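Local atomic coordinates of fructokinase (Xylella fastidiosa Temecula1, PDB entry 3LJS), a protein that probably phosphorylates fructose with ATP as phosphate donor, as a sugar kinase of the PfkB carbohydrate kinase family. Residues V194-S197 and S198-D202; V215-Q218 and L219-G222; V236-T240 and R241-G245. All blocks are in the same frame, centred on the assembly; numbering follows the deposited sequence.

Interaction 1: residues V194-S197 and S198-D202; sequences VKLS and SEELD
A capping box formed by Ser197 and Glu200 starts helix 198-207 at the point where strand 193-197 ends, in a strand-to-helix turn of the ribokinase-like fold. Ser197 is the N-cap residue. Its OG takes the backbone N-H of Glu200 (Ser197 OG to Glu200 N 3.1 Å), because a chi1 of 63° sets the hydroxyl between the backbone N and the carbonyl carbon, facing the first turn. The return bond runs from Ser197 N to Glu200 OE1 (2.9 Å) and meets the carboxylate from above its plane, 42° out of it. The helical backbone turns Glu200 toward the strand end, and its chain, extended beyond CG (chi2 169°), passes the serine hydroxyl to bring OE1 there, with Glu200 CG only 3.0 Å from Ser197 OG. Glu200 OE1 also lies 3.4 Å from Leu196 CA, while Glu200 OE2 accepts from the backbone N of Phe169. The buried carboxylate thus has a bond to each oxygen, which should restrict its rotation. The i to i+4 bond from Leu201 N to Ser197 O (3.0 Å) then opens the helix pattern. On the apolar side the methyls Leu196 CD1 and Leu201 CD1 approach to 4.3 Å. Lys195, an ATP-binding residue, lies two positions before the cap, its NZ hydrogen-bonded to Ala260 O. Strand 193-197 runs between strands 162-166 and 226-230, bonded through its backbone to both. Ser198 OG, just past the cap, is hydrogen-bonded to Thr230 O of strand 226-230, while Leu201 packs on Ala212 and Val215 of helix 212-220.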
loop_
_atom_site.group_PDB
_atom_site.type_symbol
_atom_site.label_atom_id
_atom_site.label_comp_id
_atom_site.label_asym_id
_atom_site.label_seq_id
_atom_site.Cartn_x
_atom_site.Cartn_y
_atom_site.Cartn_z
ATOM N N VAL B 194 -5.802 11.547 30.029
ATOM C CA VAL B 194 -4.694 11.613 29.086
ATOM C C VAL B 194 -3.615 10.576 29.362
ATOM O O VAL B 194 -3.269 10.310 30.515
ATOM C CB VAL B 194 -4.043 13.016 29.123
ATOM C CG1 VAL B 194 -2.759 13.028 28.292
ATOM C CG2 VAL B 194 -5.039 14.058 28.616
ATOM N N LYS B 195 -3.090 9.992 28.292
ATOM C CA LYS B 195 -2.032 9.000 28.403
ATOM C C LYS B 195 -0.865 9.406 27.512
ATOM O O LYS B 195 -1.032 9.613 26.309
ATOM C CB LYS B 195 -2.539 7.617 27.993
ATOM C CG LYS B 195 -1.454 6.544 27.992
ATOM C CD LYS B 195 -2.054 5.164 27.777
ATOM C CE LYS B 195 -0.980 4.098 27.603
ATOM N NZ LYS B 195 -0.271 4.221 26.305
ATOM N N LEU B 196 0.311 9.519 28.120
ATOM C CA LEU B 196 1.530 9.910 27.417
ATOM C C LEU B 196 2.659 8.940 27.737
ATOM O O LEU B 196 2.619 8.238 28.748
ATOM C CB LEU B 196 1.982 11.299 27.873
ATOM C CG LEU B 196 1.077 12.523 27.768
ATOM C CD1 LEU B 196 1.743 13.693 28.481
ATOM C CD2 LEU B 196 0.823 12.861 26.309
ATOM N N SER B 197 3.663 8.904 26.867
ATOM C CA SER B 197 4.838 8.075 27.097
ATOM C C SER B 197 5.854 9.068 27.662
ATOM O O SER B 197 5.648 10.278 27.557
ATOM C CB SER B 197 5.357 7.489 25.781
ATOM O OG SER B 197 5.771 8.524 24.908
ATOM N N SER B 198 6.933 8.573 28.264
ATOM C CA SER B 198 7.958 9.457 28.824
ATOM C C SER B 198 8.511 10.360 27.740
ATOM O O SER B 198 8.749 11.550 27.960
ATOM C CB SER B 198 9.119 8.646 29.410
ATOM O OG SER B 198 8.683 7.808 30.460
ATOM N N GLU B 199 8.720 9.777 26.568
ATOM C CA GLU B 199 9.259 10.500 25.429
ATOM C C GLU B 199 8.338 11.632 24.991
ATOM O O GLU B 199 8.804 12.729 24.675
ATOM C CB GLU B 199 9.499 9.536 24.263
ATOM C CG GLU B 199 10.422 8.358 24.596
ATOM C CD GLU B 199 9.685 7.138 25.150
ATOM O OE1 GLU B 199 9.053 7.239 26.227
ATOM O OE2 GLU B 199 9.741 6.068 24.503
ATOM N N GLU B 200 7.033 11.372 24.971
ATOM C CA GLU B 200 6.076 12.396 24.570
ATOM C C GLU B 200 6.027 13.512 25.611
ATOM O O GLU B 200 5.848 14.683 25.271
ATOM C CB GLU B 200 4.694 11.771 24.362
ATOM C CG GLU B 200 4.680 10.727 23.246
ATOM C CD GLU B 200 3.400 9.918 23.202
ATOM O OE1 GLU B 200 2.712 9.838 24.239
ATOM O OE2 GLU B 200 3.088 9.345 22.139
ATOM N N LEU B 201 6.204 13.150 26.878
ATOM C CA LEU B 201 6.202 14.138 27.950
ATOM C C LEU B 201 7.416 15.053 27.750
ATOM O O LEU B 201 7.325 16.269 27.924
ATOM C CB LEU B 201 6.272 13.437 29.311
ATOM C CG LEU B 201 6.327 14.294 30.580
ATOM C CD1 LEU B 201 5.178 15.294 30.595
ATOM C CD2 LEU B 201 6.267 13.387 31.806
ATOM N N ASP B 202 8.545 14.462 27.366
ATOM C CA ASP B 202 9.761 15.232 27.128
ATOM C C ASP B 202 9.559 16.137 25.919
ATOM O O ASP B 202 9.932 17.310 25.940
ATOM C CB ASP B 202 10.952 14.299 26.887
ATOM C CG ASP B 202 11.309 13.483 28.115
ATOM O OD1 ASP B 202 11.282 14.051 29.229
ATOM O OD2 ASP B 202 11.626 12.280 27.970
#

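Interaction 2: residues V215-Q218 and L219-G222; sequences VIQQ and LWQG
Ile216 and Trp220, one helical turn apart, lie side by side and point the same way, and the branch methyl Ile216 CG2 rests 3.4 Å from Trp220 NE1 and 3.7 Å from Trp220 CE2. With chi1 of Ile216 at -64°, CG1 lies anti to the carbonyl carbon and CG2 anti to the backbone N, which sets the CG2 methyl beside the indole. The carbonyl oxygen of Ile216 sits 3.4 Å above one face of the ring, offset toward its rim, and also receives the backbone N-H of Trp220. Gln217, three residues before Trp220, brings OE1 to the ring edge, 3.9 Å from Trp220 CD1, with its amide turned 81° against the indole plane.

A water donates to Gln217 OE1 (3.0 Å); its contacts with Gln217 O and Gln221 NE2 are unusually short and therefore doubtful as modelled. Beneath these side chains the backbone changes its pattern: Leu219 N still bonds to Val215 O, whereas Gln221 N makes its shorter bond to Gln218 O (3.0 Å), at the i+3 spacing of a 3-10 turn, and only a weak one to Gln217 O. Gly222 N bonds to Leu219 O with the same spacing.

Around this turn, Val215 packs against helix 198-207, Leu219 reaches Trp185 and Leu188 of helix 181-189, and Ile216 and Leu219 both touch Leu227 of strand 226-230.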
loop_
_atom_site.group_PDB
_atom_site.type_symbol
_atom_site.label_atom_id
_atom_site.label_comp_id
_atom_site.label_asym_id
_atom_site.label_seq_id
_atom_site.Cartn_x
_atom_site.Cartn_y
_atom_site.Cartn_z
ATOM N N VAL B 215 4.476 20.854 31.905
ATOM C CA VAL B 215 3.544 20.180 31.004
ATOM C C VAL B 215 2.299 19.752 31.775
ATOM O O VAL B 215 1.173 19.985 31.340
ATOM C CB VAL B 215 4.180 18.929 30.362
ATOM C CG1 VAL B 215 3.124 18.155 29.577
ATOM C CG2 VAL B 215 5.321 19.338 29.439
ATOM N N ILE B 216 2.512 19.126 32.925
ATOM C CA ILE B 216 1.409 18.661 33.753
ATOM C C ILE B 216 0.536 19.829 34.208
ATOM O O ILE B 216 -0.691 19.736 34.182
ATOM C CB ILE B 216 1.934 17.874 34.972
ATOM C CG1 ILE B 216 2.642 16.605 34.480
ATOM C CG2 ILE B 216 0.785 17.521 35.906
ATOM C CD1 ILE B 216 3.297 15.785 35.573
ATOM N N GLN B 217 1.164 20.932 34.608
ATOM C CA GLN B 217 0.404 22.104 35.032
ATOM C C GLN B 217 -0.420 22.643 33.870
ATOM O O GLN B 217 -1.538 23.119 34.057
ATOM C CB GLN B 217 1.340 23.193 35.561
ATOM C CG GLN B 217 2.013 22.833 36.871
ATOM C CD GLN B 217 1.018 22.354 37.913
ATOM O OE1 GLN B 217 0.007 23.012 38.172
ATOM N NE2 GLN B 217 1.298 21.206 38.519
ATOM N N GLN B 218 0.130 22.558 32.665
ATOM C CA GLN B 218 -0.572 23.027 31.472
ATOM C C GLN B 218 -1.830 22.181 31.244
ATOM O O GLN B 218 -2.888 22.698 30.880
ATOM C CB GLN B 218 0.344 22.921 30.248
ATOM C CG GLN B 218 -0.234 23.544 28.991
ATOM C CD GLN B 218 -0.236 25.056 29.053
ATOM O OE1 GLN B 218 0.823 25.691 29.033
ATOM N NE2 GLN B 218 -1.426 25.644 29.141
ATOM N N LEU B 219 -1.705 20.873 31.457
ATOM C CA LEU B 219 -2.839 19.971 31.279
ATOM C C LEU B 219 -3.978 20.326 32.230
ATOM O O LEU B 219 -5.147 20.290 31.848
ATOM C CB LEU B 219 -2.410 18.521 31.520
ATOM C CG LEU B 219 -1.401 17.943 30.528
ATOM C CD1 LEU B 219 -1.132 16.481 30.863
ATOM C CD2 LEU B 219 -1.951 18.067 29.117
ATOM N N TRP B 220 -3.630 20.674 33.467
ATOM C CA TRP B 220 -4.630 21.028 34.470
ATOM C C TRP B 220 -5.383 22.312 34.102
ATOM O O TRP B 220 -6.430 22.611 34.683
ATOM C CB TRP B 220 -3.964 21.194 35.839
ATOM C CG TRP B 220 -3.292 19.954 36.394
ATOM C CD1 TRP B 220 -2.313 19.925 37.344
ATOM C CD2 TRP B 220 -3.583 18.578 36.083
ATOM N NE1 TRP B 220 -1.975 18.628 37.645
ATOM C CE2 TRP B 220 -2.736 17.780 36.886
ATOM C CE3 TRP B 220 -4.474 17.942 35.206
ATOM C CZ2 TRP B 220 -2.755 16.377 36.842
ATOM C CZ3 TRP B 220 -4.490 16.542 35.161
ATOM C CH2 TRP B 220 -3.635 15.780 35.976
ATOM N N GLN B 221 -4.851 23.065 33.137
ATOM C CA GLN B 221 -5.493 24.303 32.686
ATOM C C GLN B 221 -6.689 23.967 31.802
ATOM O O GLN B 221 -7.559 24.809 31.573
ATOM C CB GLN B 221 -4.513 25.166 31.885
ATOM C CG GLN B 221 -3.310 25.637 32.676
ATOM C CD GLN B 221 -3.711 26.438 33.899
ATOM O OE1 GLN B 221 -4.287 27.522 33.787
ATOM N NE2 GLN B 221 -3.416 25.902 35.077
ATOM N N GLY B 222 -6.717 22.737 31.298
ATOM C CA GLY B 222 -7.814 22.312 30.448
ATOM C C GLY B 222 -8.817 21.428 31.169
ATOM O O GLY B 222 -9.155 21.668 32.331
HETATM O O HOH W 1 -2.020 24.173 36.320
#

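Interaction 3: residues V236-T240 and R241-G245; sequences VHWYT and RTAGG
Strands 237-240 and 244-246 form an antiparallel hairpin in which Trp238 and Gly245 are a hydrogen-bonded pair. Trp238 N donates to Gly245 O (3.0 Å), and Gly245 N returns the bond to Trp238 O (2.9 Å). Nearer the turn, Thr240 N donates to Ala243 O in a nearly straight bond (2.9 Å, 169° at the hydrogen).

Thr240 OG1 supports the turn as well. Placed between its backbone N and carbonyl carbon (chi1 62°), it accepts from both Thr242 N (3.2 Å) and Ala243 N (3.1 Å), at i+2 and i+3, as in an ST motif. A water 2.7 Å from Thr240 OG1 also bonds to Thr242 OG1, bridging the two threonines. The guanidinium of Arg241 leaves the hairpin, its NH2 bonding to the carbonyl oxygens of Ala224 and Gly222.

The Trp238 indole lies over the backbone of Gly244 and Gly245. Gly245 CA lies 3.7 Å from the centroid of the five-membered ring and Gly244 CA 4.0 Å from that of the six-membered ring, both CH-pi contacts over the face. At Gly245 the lack of a side chain makes room for the indole, since a CB there would collide with Trp238 NE1.

Strand 244-246 is the outermost strand within this chain at this end of the large sheet, and strand 237-240 joins it to strand 226-230. Trp238 packs on helix 289-305, and Tyr239 on Ile216 of helix 212-220.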
loop_
_atom_site.group_PDB
_atom_site.type_symbol
_atom_site.label_atom_id
_atom_site.label_comp_id
_atom_site.label_asym_id
_atom_site.label_seq_id
_atom_site.Cartn_x
_atom_site.Cartn_y
_atom_site.Cartn_z
ATOM N N VAL B 236 4.165 2.433 35.187
ATOM C CA VAL B 236 3.305 3.541 34.787
ATOM C C VAL B 236 3.001 4.462 35.966
ATOM O O VAL B 236 2.641 4.003 37.051
ATOM C CB VAL B 236 1.974 3.030 34.189
ATOM C CG1 VAL B 236 1.071 4.202 33.841
ATOM C CG2 VAL B 236 2.257 2.195 32.946
ATOM N N HIS B 237 3.170 5.761 35.750
ATOM C CA HIS B 237 2.899 6.751 36.783
ATOM C C HIS B 237 1.567 7.422 36.486
ATOM O O HIS B 237 1.234 7.655 35.322
ATOM C CB HIS B 237 3.992 7.825 36.808
ATOM C CG HIS B 237 5.345 7.309 37.184
ATOM N ND1 HIS B 237 6.035 6.396 36.416
ATOM C CD2 HIS B 237 6.139 7.582 38.247
ATOM C CE1 HIS B 237 7.195 6.127 36.990
ATOM N NE2 HIS B 237 7.283 6.833 38.104
ATOM N N TRP B 238 0.802 7.721 37.530
ATOM C CA TRP B 238 -0.474 8.399 37.349
ATOM C C TRP B 238 -0.454 9.702 38.136
ATOM O O TRP B 238 0.224 9.807 39.158
ATOM C CB TRP B 238 -1.645 7.521 37.809
ATOM C CG TRP B 238 -1.631 7.155 39.270
ATOM C CD1 TRP B 238 -1.167 5.996 39.821
ATOM C CD2 TRP B 238 -2.127 7.945 40.355
ATOM N NE1 TRP B 238 -1.348 6.011 41.184
ATOM C CE2 TRP B 238 -1.934 7.199 41.539
ATOM C CE3 TRP B 238 -2.717 9.213 40.444
ATOM C CZ2 TRP B 238 -2.312 7.680 42.801
ATOM C CZ3 TRP B 238 -3.094 9.691 41.701
ATOM C CH2 TRP B 238 -2.887 8.924 42.858
ATOM N N TYR B 239 -1.185 10.695 37.639
ATOM C CA TYR B 239 -1.267 12.008 38.273
ATOM C C TYR B 239 -2.695 12.532 38.190
ATOM O O TYR B 239 -3.381 12.320 37.189
ATOM C CB TYR B 239 -0.380 13.018 37.543
ATOM C CG TYR B 239 1.076 12.643 37.426
ATOM C CD1 TYR B 239 2.003 13.055 38.384
ATOM C CD2 TYR B 239 1.530 11.881 36.351
ATOM C CE1 TYR B 239 3.354 12.716 38.269
ATOM C CE2 TYR B 239 2.872 11.536 36.228
ATOM C CZ TYR B 239 3.775 11.955 37.188
ATOM O OH TYR B 239 5.096 11.602 37.063
ATOM N N THR B 240 -3.133 13.213 39.244
ATOM C CA THR B 240 -4.451 13.842 39.273
ATOM C C THR B 240 -4.142 15.239 39.780
ATOM O O THR B 240 -2.989 15.537 40.096
ATOM C CB THR B 240 -5.428 13.166 40.262
ATOM O OG1 THR B 240 -4.916 13.278 41.596
ATOM C CG2 THR B 240 -5.625 11.705 39.904
ATOM N N ARG B 241 -5.145 16.103 39.868
ATOM C CA ARG B 241 -4.878 17.452 40.350
ATOM C C ARG B 241 -4.590 17.495 41.849
ATOM O O ARG B 241 -4.189 18.531 42.368
ATOM C CB ARG B 241 -6.050 18.381 40.016
ATOM C CG ARG B 241 -6.312 18.472 38.525
ATOM C CD ARG B 241 -7.428 19.443 38.179
ATOM N NE ARG B 241 -7.692 19.403 36.745
ATOM C CZ ARG B 241 -8.306 20.362 36.060
ATOM N NH1 ARG B 241 -8.730 21.460 36.680
ATOM N NH2 ARG B 241 -8.497 20.221 34.750
ATOM N N THR B 242 -4.769 16.371 42.536
ATOM C CA THR B 242 -4.540 16.327 43.980
ATOM C C THR B 242 -3.419 15.402 44.447
ATOM O O THR B 242 -2.978 15.498 45.593
ATOM C CB THR B 242 -5.831 15.929 44.731
ATOM O OG1 THR B 242 -6.328 14.689 44.213
ATOM C CG2 THR B 242 -6.898 17.006 44.573
ATOM N N ALA B 243 -2.951 14.509 43.579
ATOM C CA ALA B 243 -1.888 13.587 43.974
ATOM C C ALA B 243 -1.241 12.870 42.792
ATOM O O ALA B 243 -1.558 13.138 41.634
ATOM C CB ALA B 243 -2.438 12.557 44.955
ATOM N N GLY B 244 -0.332 11.953 43.110
ATOM C CA GLY B 244 0.352 11.180 42.092
ATOM C C GLY B 244 0.830 9.867 42.682
ATOM O O GLY B 244 1.026 9.763 43.899
ATOM N N GLY B 245 1.007 8.860 41.835
ATOM C CA GLY B 245 1.472 7.575 42.327
ATOM C C GLY B 245 1.942 6.650 41.221
ATOM O O GLY B 245 2.202 7.092 40.100
HETATM O O HOH W 2 -5.937 12.087 43.762
#

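Following the chain, the three contacts come in series, and none nests within or crosses another. Interaction 1 closes the turn from an interior strand of the large sheet into helix 198-207. Interaction 2 lies in the C-terminal part of helix 212-220, which touches helix 198-207 through Val215 and Leu201. After strand 226-230, interaction 3 closes the hairpin that forms one margin of the sheet within this chain. This hairpin returns to helix 212-220: Trp220 CZ2 lies 3.4 Å from Thr240 O. Interactions 1 and 3 do not touch; strand 226-230 lies between their strands. Interaction 1 thus joins helix 198-207 to strand 193-197, while interactions 2 and 3 join helix 212-220 to the marginal hairpin.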